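PDB 4UX5: transcription factor MBP1 from Magnaporthe oryzae, which probably acts in the nucleus as a DNA-binding activator of RNA polymerase II transcription, here represented by its winged helix-turn-helix DNA-binding domain. Local coordinates for residues 25-30 with 84-89; 50-55 with 107-112. One frame throughout, in Å; residues are numbered along the deposited sequence.

Contact 1: 25-30 with 84-89; sequences IPVYEY and GKYQGT. With nucleotides of chain C.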
loop_
_atom_site.group_PDB
_atom_site.type_symbol
_atom_site.label_atom_id
_atom_site.label_comp_id
_atom_site.label_asym_id
_atom_site.label_seq_id
_atom_site.Cartn_x
_atom_site.Cartn_y
_atom_site.Cartn_z
ATOM N N ILE A 25 -12.577 -11.525 -3.823
ATOM C CA ILE A 25 -12.605 -10.831 -5.103
ATOM C C ILE A 25 -12.418 -11.806 -6.261
ATOM O O ILE A 25 -11.314 -12.298 -6.499
ATOM C CB ILE A 25 -11.526 -9.739 -5.181
ATOM C CG1 ILE A 25 -11.732 -8.712 -4.066
ATOM C CG2 ILE A 25 -11.546 -9.063 -6.546
ATOM C CD1 ILE A 25 -10.757 -7.557 -4.115
ATOM N N PRO A 26 -13.512 -12.096 -6.980
ATOM C CA PRO A 26 -13.492 -12.972 -8.154
ATOM C C PRO A 26 -12.665 -12.377 -9.289
ATOM O O PRO A 26 -12.854 -11.213 -9.643
ATOM C CB PRO A 26 -14.972 -13.067 -8.547
ATOM C CG PRO A 26 -15.722 -12.687 -7.324
ATOM C CD PRO A 26 -14.876 -11.657 -6.651
ATOM N N VAL A 27 -11.749 -13.167 -9.841
ATOM C CA VAL A 27 -10.941 -12.723 -10.970
ATOM C C VAL A 27 -10.889 -13.773 -12.071
ATOM O O VAL A 27 -11.174 -14.948 -11.839
ATOM C CB VAL A 27 -9.487 -12.398 -10.553
ATOM C CG1 VAL A 27 -9.450 -11.250 -9.550
ATOM C CG2 VAL A 27 -8.805 -13.637 -9.989
ATOM N N TYR A 28 -10.537 -13.332 -13.274
ATOM C CA TYR A 28 -10.132 -14.244 -14.331
ATOM C C TYR A 28 -8.614 -14.293 -14.324
ATOM O O TYR A 28 -7.958 -13.256 -14.216
ATOM C CB TYR A 28 -10.654 -13.794 -15.696
ATOM C CG TYR A 28 -12.157 -13.652 -15.769
ATOM C CD1 TYR A 28 -12.987 -14.750 -15.588
ATOM C CD2 TYR A 28 -12.745 -12.421 -16.034
ATOM C CE1 TYR A 28 -14.362 -14.625 -15.655
ATOM C CE2 TYR A 28 -14.120 -12.287 -16.107
ATOM C CZ TYR A 28 -14.922 -13.391 -15.917
ATOM O OH TYR A 28 -16.290 -13.261 -15.988
ATOM N N GLU A 29 -8.051 -15.491 -14.420
ATOM C CA GLU A 29 -6.602 -15.635 -14.385
ATOM C C GLU A 29 -6.079 -16.420 -15.581
ATOM O O GLU A 29 -6.426 -17.584 -15.774
ATOM C CB GLU A 29 -6.163 -16.308 -13.084
ATOM C CG GLU A 29 -4.654 -16.449 -12.940
ATOM C CD GLU A 29 -4.241 -16.939 -11.565
ATOM O OE1 GLU A 29 -5.099 -16.968 -10.658
ATOM O OE2 GLU A 29 -3.056 -17.297 -11.391
ATOM N N TYR A 30 -5.247 -15.767 -16.383
ATOM C CA TYR A 30 -4.592 -16.414 -17.512
ATOM C C TYR A 30 -3.240 -16.959 -17.081
ATOM O O TYR A 30 -2.358 -16.199 -16.686
ATOM C CB TYR A 30 -4.422 -15.436 -18.677
ATOM C CG TYR A 30 -3.666 -16.006 -19.859
ATOM C CD1 TYR A 30 -4.090 -17.173 -20.481
ATOM C CD2 TYR A 30 -2.537 -15.370 -20.360
ATOM C CE1 TYR A 30 -3.406 -17.695 -21.565
ATOM C CE2 TYR A 30 -1.848 -15.886 -21.447
ATOM C CZ TYR A 30 -2.287 -17.046 -22.042
ATOM O OH TYR A 30 -1.607 -17.564 -23.118
ATOM N N GLY A 84 -0.555 -12.674 -1.884
ATOM C CA GLY A 84 0.586 -12.125 -2.597
ATOM C C GLY A 84 0.445 -11.945 -4.096
ATOM O O GLY A 84 0.800 -10.899 -4.635
ATOM N N LYS A 85 -0.073 -12.963 -4.772
ATOM C CA LYS A 85 -0.145 -12.954 -6.228
ATOM C C LYS A 85 -1.184 -11.970 -6.761
ATOM O O LYS A 85 -1.139 -11.584 -7.928
ATOM C CB LYS A 85 -0.434 -14.366 -6.740
ATOM C CG LYS A 85 0.732 -15.322 -6.544
ATOM C CD LYS A 85 0.276 -16.768 -6.464
ATOM C CE LYS A 85 1.459 -17.693 -6.223
ATOM N NZ LYS A 85 2.269 -17.260 -5.048
ATOM N N TYR A 86 -2.114 -11.559 -5.905
ATOM C CA TYR A 86 -3.133 -10.590 -6.296
ATOM C C TYR A 86 -2.573 -9.168 -6.278
ATOM O O TYR A 86 -3.105 -8.273 -6.938
ATOM C CB TYR A 86 -4.355 -10.691 -5.376
ATOM C CG TYR A 86 -5.463 -9.712 -5.706
ATOM C CD1 TYR A 86 -6.416 -10.011 -6.668
ATOM C CD2 TYR A 86 -5.556 -8.489 -5.050
ATOM C CE1 TYR A 86 -7.431 -9.120 -6.974
ATOM C CE2 TYR A 86 -6.565 -7.591 -5.350
ATOM C CZ TYR A 86 -7.498 -7.910 -6.312
ATOM O OH TYR A 86 -8.505 -7.019 -6.610
ATOM N N GLN A 87 -1.495 -8.967 -5.526
ATOM C CA GLN A 87 -0.908 -7.640 -5.357
ATOM C C GLN A 87 -0.439 -7.026 -6.669
ATOM O O GLN A 87 -0.139 -7.733 -7.630
ATOM C CB GLN A 87 0.273 -7.694 -4.390
ATOM C CG GLN A 87 -0.046 -8.210 -3.006
ATOM C CD GLN A 87 1.172 -8.183 -2.108
ATOM O OE1 GLN A 87 1.352 -7.257 -1.317
ATOM N NE2 GLN A 87 2.026 -9.190 -2.237
ATOM N N GLY A 88 -0.365 -5.702 -6.693
ATOM C CA GLY A 88 0.125 -4.987 -7.854
ATOM C C GLY A 88 -0.660 -3.720 -8.115
ATOM O O GLY A 88 -1.481 -3.307 -7.298
ATOM N N THR A 89 -0.401 -3.101 -9.261
ATOM C CA THR A 89 -1.103 -1.888 -9.655
ATOM C C THR A 89 -2.195 -2.217 -10.663
ATOM O O THR A 89 -1.915 -2.717 -11.752
ATOM C CB THR A 89 -0.142 -0.853 -10.257
ATOM O OG1 THR A 89 0.966 -0.660 -9.370
ATOM C CG2 THR A 89 -0.855 0.472 -10.474
ATOM P P DG C 8 5.022 -14.959 -4.906
ATOM O OP1 DG C 8 4.070 -15.428 -5.937
ATOM O OP2 DG C 8 6.391 -15.520 -4.847
ATOM O "O5'" DG C 8 5.147 -13.370 -5.008
ATOM C "C5'" DG C 8 3.971 -12.580 -5.065
ATOM C "C4'" DG C 8 4.267 -11.131 -4.733
ATOM O "O4'" DG C 8 4.417 -10.968 -3.293
ATOM C "C3'" DG C 8 5.553 -10.563 -5.349
ATOM O "O3'" DG C 8 5.323 -9.232 -5.735
ATOM C "C2'" DG C 8 6.515 -10.600 -4.169
ATOM C "C1'" DG C 8 5.557 -10.180 -3.074
ATOM N N9 DG C 8 6.052 -10.384 -1.720
ATOM C C8 DG C 8 7.103 -11.174 -1.327
ATOM N N7 DG C 8 7.321 -11.143 -0.039
ATOM C C5 DG C 8 6.356 -10.272 0.448
ATOM C C6 DG C 8 6.098 -9.844 1.771
ATOM O O6 DG C 8 6.694 -10.162 2.809
ATOM N N1 DG C 8 5.026 -8.956 1.826
ATOM C C2 DG C 8 4.296 -8.537 0.737
ATOM N N2 DG C 8 3.297 -7.677 0.982
ATOM N N3 DG C 8 4.529 -8.931 -0.506
ATOM C C4 DG C 8 5.570 -9.794 -0.575
ATOM P P DC C 9 5.473 -8.779 -7.264
ATOM O OP1 DC C 9 4.657 -9.699 -8.089
ATOM O OP2 DC C 9 6.920 -8.629 -7.533
ATOM O "O5'" DC C 9 4.797 -7.329 -7.277
ATOM C "C5'" DC C 9 3.404 -7.197 -7.003
ATOM C "C4'" DC C 9 3.154 -6.204 -5.880
ATOM O "O4'" DC C 9 3.597 -6.761 -4.631
ATOM C "C3'" DC C 9 3.904 -4.892 -5.995
ATOM O "O3'" DC C 9 3.155 -3.983 -6.788
ATOM C "C2'" DC C 9 4.002 -4.419 -4.537
ATOM C "C1'" DC C 9 3.836 -5.709 -3.720
ATOM N N1 DC C 9 5.030 -6.066 -2.889
ATOM C C2 DC C 9 5.070 -5.710 -1.533
ATOM O O2 DC C 9 4.120 -5.090 -1.042
ATOM N N3 DC C 9 6.155 -6.051 -0.797
ATOM C C4 DC C 9 7.161 -6.718 -1.359
ATOM N N4 DC C 9 8.208 -7.031 -0.591
ATOM C C5 DC C 9 7.140 -7.092 -2.735
ATOM C C6 DC C 9 6.065 -6.751 -3.454
ATOM P P DG C 10 3.904 -2.893 -7.700
ATOM O OP1 DG C 10 2.978 -2.520 -8.795
ATOM O OP2 DG C 10 5.252 -3.419 -8.009
ATOM O "O5'" DG C 10 4.041 -1.620 -6.744
ATOM C "C5'" DG C 10 2.872 -1.019 -6.200
ATOM C "C4'" DG C 10 3.180 -0.307 -4.892
ATOM O "O4'" DG C 10 3.935 -1.189 -4.017
ATOM C "C3'" DG C 10 4.015 0.965 -5.026
ATOM O "O3'" DG C 10 3.559 1.928 -4.097
ATOM C "C2'" DG C 10 5.419 0.484 -4.680
ATOM C "C1'" DG C 10 5.117 -0.540 -3.602
ATOM N N9 DG C 10 6.164 -1.539 -3.443
ATOM C C8 DG C 10 6.736 -2.300 -4.433
ATOM N N7 DG C 10 7.657 -3.114 -3.995
ATOM C C5 DG C 10 7.697 -2.877 -2.627
ATOM C C6 DG C 10 8.502 -3.466 -1.625
ATOM O O6 DG C 10 9.369 -4.342 -1.755
ATOM N N1 DG C 10 8.226 -2.939 -0.365
ATOM C C2 DG C 10 7.288 -1.967 -0.108
ATOM N N2 DG C 10 7.162 -1.585 1.171
ATOM N N3 DG C 10 6.525 -1.408 -1.039
ATOM C C4 DG C 10 6.784 -1.909 -2.271
#

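Contact 2: 50-55 with 107-112; sequences THILKA and DRLRPI. With nucleotides of chain C.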
loop_
_atom_site.group_PDB
_atom_site.type_symbol
_atom_site.label_atom_id
_atom_site.label_comp_id
_atom_site.label_asym_id
_atom_site.label_seq_id
_atom_site.Cartn_x
_atom_site.Cartn_y
_atom_site.Cartn_z
ATOM N N THR A 50 0.979 -4.781 -13.085
ATOM C CA THR A 50 2.239 -5.331 -12.602
ATOM C C THR A 50 2.472 -6.713 -13.201
ATOM O O THR A 50 3.601 -7.073 -13.530
ATOM C CB THR A 50 2.266 -5.417 -11.061
ATOM O OG1 THR A 50 1.878 -4.155 -10.507
ATOM C CG2 THR A 50 3.657 -5.777 -10.560
ATOM N N HIS A 51 1.396 -7.480 -13.348
ATOM C CA HIS A 51 1.465 -8.790 -13.989
ATOM C C HIS A 51 1.838 -8.666 -15.463
ATOM O O HIS A 51 2.559 -9.503 -16.005
ATOM C CB HIS A 51 0.131 -9.530 -13.861
ATOM C CG HIS A 51 -0.211 -9.938 -12.463
ATOM N ND1 HIS A 51 -1.433 -10.478 -12.125
ATOM C CD2 HIS A 51 0.507 -9.891 -11.315
ATOM C CE1 HIS A 51 -1.455 -10.743 -10.833
ATOM N NE2 HIS A 51 -0.288 -10.397 -10.317
ATOM N N ILE A 52 1.329 -7.620 -16.109
ATOM C CA ILE A 52 1.590 -7.389 -17.525
ATOM C C ILE A 52 3.059 -7.053 -17.755
ATOM O O ILE A 52 3.711 -7.649 -18.609
ATOM C CB ILE A 52 0.708 -6.253 -18.085
ATOM C CG1 ILE A 52 -0.774 -6.625 -17.978
ATOM C CG2 ILE A 52 1.077 -5.953 -19.528
ATOM C CD1 ILE A 52 -1.714 -5.535 -18.445
ATOM N N LEU A 53 3.578 -6.105 -16.982
ATOM C CA LEU A 53 4.972 -5.696 -17.105
ATOM C C LEU A 53 5.930 -6.824 -16.724
ATOM O O LEU A 53 7.058 -6.877 -17.213
ATOM C CB LEU A 53 5.242 -4.458 -16.249
ATOM C CG LEU A 53 4.514 -3.190 -16.700
ATOM C CD1 LEU A 53 4.829 -2.026 -15.773
ATOM C CD2 LEU A 53 4.870 -2.848 -18.143
ATOM N N LYS A 54 5.477 -7.726 -15.857
ATOM C CA LYS A 54 6.255 -8.912 -15.508
ATOM C C LYS A 54 6.216 -9.937 -16.632
ATOM O O LYS A 54 7.144 -10.729 -16.795
ATOM C CB LYS A 54 5.739 -9.545 -14.214
ATOM C CG LYS A 54 6.144 -8.811 -12.953
ATOM C CD LYS A 54 5.412 -9.360 -11.738
ATOM C CE LYS A 54 5.790 -10.807 -11.468
ATOM N NZ LYS A 54 5.129 -11.336 -10.243
ATOM N N ALA A 55 5.128 -9.927 -17.397
ATOM C CA ALA A 55 5.007 -10.793 -18.563
ATOM C C ALA A 55 5.989 -10.335 -19.634
ATOM O O ALA A 55 6.554 -11.149 -20.364
ATOM C CB ALA A 55 3.581 -10.790 -19.095
ATOM N N ASP A 107 0.191 -9.649 -27.729
ATOM C CA ASP A 107 -0.022 -10.908 -28.434
ATOM C C ASP A 107 0.087 -12.120 -27.510
ATOM O O ASP A 107 -0.712 -13.052 -27.604
ATOM C CB ASP A 107 0.970 -11.047 -29.592
ATOM C CG ASP A 107 0.671 -10.093 -30.731
ATOM O OD1 ASP A 107 -0.506 -9.700 -30.885
ATOM O OD2 ASP A 107 1.608 -9.737 -31.477
ATOM N N ARG A 108 1.072 -12.109 -26.619
ATOM C CA ARG A 108 1.259 -13.223 -25.694
ATOM C C ARG A 108 0.152 -13.267 -24.643
ATOM O O ARG A 108 -0.162 -14.325 -24.098
ATOM C CB ARG A 108 2.624 -13.133 -25.009
ATOM C CG ARG A 108 2.960 -14.341 -24.145
ATOM C CD ARG A 108 4.300 -14.174 -23.453
ATOM N NE ARG A 108 4.642 -15.331 -22.632
ATOM C CZ ARG A 108 5.374 -16.357 -23.057
ATOM N NH1 ARG A 108 5.841 -16.371 -24.298
ATOM N NH2 ARG A 108 5.639 -17.368 -22.241
ATOM N N LEU A 109 -0.442 -12.109 -24.371
ATOM C CA LEU A 109 -1.463 -11.993 -23.337
ATOM C C LEU A 109 -2.860 -11.863 -23.927
ATOM O O LEU A 109 -3.800 -11.507 -23.221
ATOM C CB LEU A 109 -1.179 -10.785 -22.442
ATOM C CG LEU A 109 0.191 -10.707 -21.771
ATOM C CD1 LEU A 109 0.277 -9.450 -20.924
ATOM C CD2 LEU A 109 0.452 -11.947 -20.932
ATOM N N ARG A 110 -2.992 -12.149 -25.218
ATOM C CA ARG A 110 -4.264 -11.972 -25.922
ATOM C C ARG A 110 -5.493 -12.622 -25.253
ATOM O O ARG A 110 -6.552 -11.991 -25.189
ATOM C CB ARG A 110 -4.138 -12.486 -27.362
ATOM C CG ARG A 110 -5.409 -12.332 -28.178
ATOM C CD ARG A 110 -5.178 -12.675 -29.641
ATOM N NE ARG A 110 -4.237 -11.755 -30.274
ATOM C CZ ARG A 110 -4.590 -10.629 -30.885
ATOM N NH1 ARG A 110 -5.868 -10.279 -30.949
ATOM N NH2 ARG A 110 -3.666 -9.852 -31.432
ATOM N N PRO A 111 -5.372 -13.871 -24.751
ATOM C CA PRO A 111 -6.575 -14.486 -24.168
ATOM C C PRO A 111 -7.186 -13.748 -22.971
ATOM O O PRO A 111 -8.402 -13.812 -22.799
ATOM C CB PRO A 111 -6.081 -15.871 -23.733
ATOM C CG PRO A 111 -4.948 -16.162 -24.647
ATOM C CD PRO A 111 -4.266 -14.845 -24.846
ATOM N N ILE A 112 -6.379 -13.067 -22.163
ATOM C CA ILE A 112 -6.913 -12.393 -20.979
ATOM C C ILE A 112 -7.625 -11.095 -21.360
ATOM O O ILE A 112 -8.448 -10.582 -20.601
ATOM C CB ILE A 112 -5.809 -12.098 -19.934
ATOM C CG1 ILE A 112 -6.431 -11.780 -18.570
ATOM C CG2 ILE A 112 -4.920 -10.947 -20.380
ATOM C CD1 ILE A 112 -7.387 -12.839 -18.068
ATOM P P DC C 9 5.473 -8.779 -7.264
ATOM O OP1 DC C 9 4.657 -9.699 -8.089
ATOM O OP2 DC C 9 6.920 -8.629 -7.533
ATOM O "O5'" DC C 9 4.797 -7.329 -7.277
ATOM C "C5'" DC C 9 3.404 -7.197 -7.003
ATOM C "C4'" DC C 9 3.154 -6.204 -5.880
ATOM O "O4'" DC C 9 3.597 -6.761 -4.631
ATOM C "C3'" DC C 9 3.904 -4.892 -5.995
ATOM O "O3'" DC C 9 3.155 -3.983 -6.788
ATOM C "C2'" DC C 9 4.002 -4.419 -4.537
ATOM C "C1'" DC C 9 3.836 -5.709 -3.720
ATOM N N1 DC C 9 5.030 -6.066 -2.889
ATOM C C2 DC C 9 5.070 -5.710 -1.533
ATOM O O2 DC C 9 4.120 -5.090 -1.042
ATOM N N3 DC C 9 6.155 -6.051 -0.797
ATOM C C4 DC C 9 7.161 -6.718 -1.359
ATOM N N4 DC C 9 8.208 -7.031 -0.591
ATOM C C5 DC C 9 7.140 -7.092 -2.735
ATOM C C6 DC C 9 6.065 -6.751 -3.454
ATOM P P DG C 10 3.904 -2.893 -7.700
ATOM O OP1 DG C 10 2.978 -2.520 -8.795
ATOM O OP2 DG C 10 5.252 -3.419 -8.009
ATOM O "O5'" DG C 10 4.041 -1.620 -6.744
ATOM C "C5'" DG C 10 2.872 -1.019 -6.200
ATOM C "C4'" DG C 10 3.180 -0.307 -4.892
ATOM O "O4'" DG C 10 3.935 -1.189 -4.017
ATOM C "C3'" DG C 10 4.015 0.965 -5.026
ATOM O "O3'" DG C 10 3.559 1.928 -4.097
ATOM C "C2'" DG C 10 5.419 0.484 -4.680
ATOM C "C1'" DG C 10 5.117 -0.540 -3.602
ATOM N N9 DG C 10 6.164 -1.539 -3.443
ATOM C C8 DG C 10 6.736 -2.300 -4.433
ATOM N N7 DG C 10 7.657 -3.114 -3.995
ATOM C C5 DG C 10 7.697 -2.877 -2.627
ATOM C C6 DG C 10 8.502 -3.466 -1.625
ATOM O O6 DG C 10 9.369 -4.342 -1.755
ATOM N N1 DG C 10 8.226 -2.939 -0.365
ATOM C C2 DG C 10 7.288 -1.967 -0.108
ATOM N N2 DG C 10 7.162 -1.585 1.171
ATOM N N3 DG C 10 6.525 -1.408 -1.039
ATOM C C4 DG C 10 6.784 -1.909 -2.271
#

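Contact 1: 25-30 with 84-89
The phenol of Y86 reaches across to I25 and V27, tying the strand 25-32 to the DNA-contacting wing of this winged helix-turn-helix domain. CG1 of V27 lies at the ring edge, in the ring plane, 3.9 Å from Y86 CE1. I25 crosses the tyrosine at about a right angle, bringing CD1 to 3.4 Å from Y86 OH, while its CG2 also packs beside that oxygen. With Y86 CG anti to the backbone N (chi1 180°), the ring extends from the short 3-10 turn toward the strand. Its hydroxyl is hydrogen-bonded to R41 of the adjoining strand 36-41, and the ring also meets W90.

Beyond this apolar junction, segment 84-89 grips the DNA. K85 NZ bonds OP1 of DG8 of chain C at 2.7 Å, and T89 OG1 donates to OP1 of DG10 of chain C. Q87 reads the minor-groove edge of DG8: its OE1 accepts from N2 at 3.0 Å, while its NE2 donates to N3 at 3.1 Å. The amide is also held by the protein: G81 N donates to OE1, and Q87 NE2 donates to G84 O at 3.2 Å, using a lone pair of that oxygen in the plane of the carbonyl.

Contact 2: 50-55 with 107-112
L109 packs against I52 and A55, which lie on the side of helix 49-55 turned from the DNA. At the start of that helix, T50 points its hydroxyl at the backbone of chain C: OG1 donates to OP1 of DG10 of chain C at 2.6 Å and also accepts a hydrogen bond from T89 N, so the protein backbone helps to place the oxygen on the phosphate. H51 follows, its ND1 bonded to M39 N, which joins the helix to the strand 36-41.

I52 then makes the first apolar contact. Its CG2 branch, anti to the backbone N with CG1 at chi1 -62°, meets L109 CD1 at 3.8 Å. Next, L53 packs on I66 and L67 in the apolar seam between helices 49-55 and 60-71, which, with the turn between them, are consistent with the helix-turn-helix pair of the KilA-N family.

One turn after T50, K54 returns to the DNA. Its chain bends at chi3 (64°), and NZ donates to OP1 of DC9 of chain C at 2.7 Å. A55 presents its methyl to both branches of L109: CB is 3.8 Å from CD2 and 4.0 Å from CD1. The leucine thus fits against two residues three apart on the helix, and V38 and F32, on strands 36-41 and 25-32, also touch it. L109 sits within a type I turn from D107 to R110 that leads into helix 110-114. Across this turn R110 NH2 forms a salt bridge to D107 OD1 at 3.2 Å, approaching the carboxylate oxygen end-on.

How the contacts relate
The centres of contacts 1 and 2 lie about 13 Å apart, and their segments alternate along the chain: 25-30, 50-55, 84-89, 107-112. Contact 1 joins the middle strand of the sheet 16-22, 25-32, 36-41 to the 3-10 turn just ahead of strand 88-91, the central strand of the second sheet. Contact 2 packs helix 49-55 against the turn 107-110 leading into helix 110-114; L109 of this turn rests on the first sheet. The hydrogen bond from T89 N to T50 OG1 links the two contacts, so the wing and the helix are coupled where they reach the same phosphate, that of DG10 of chain C.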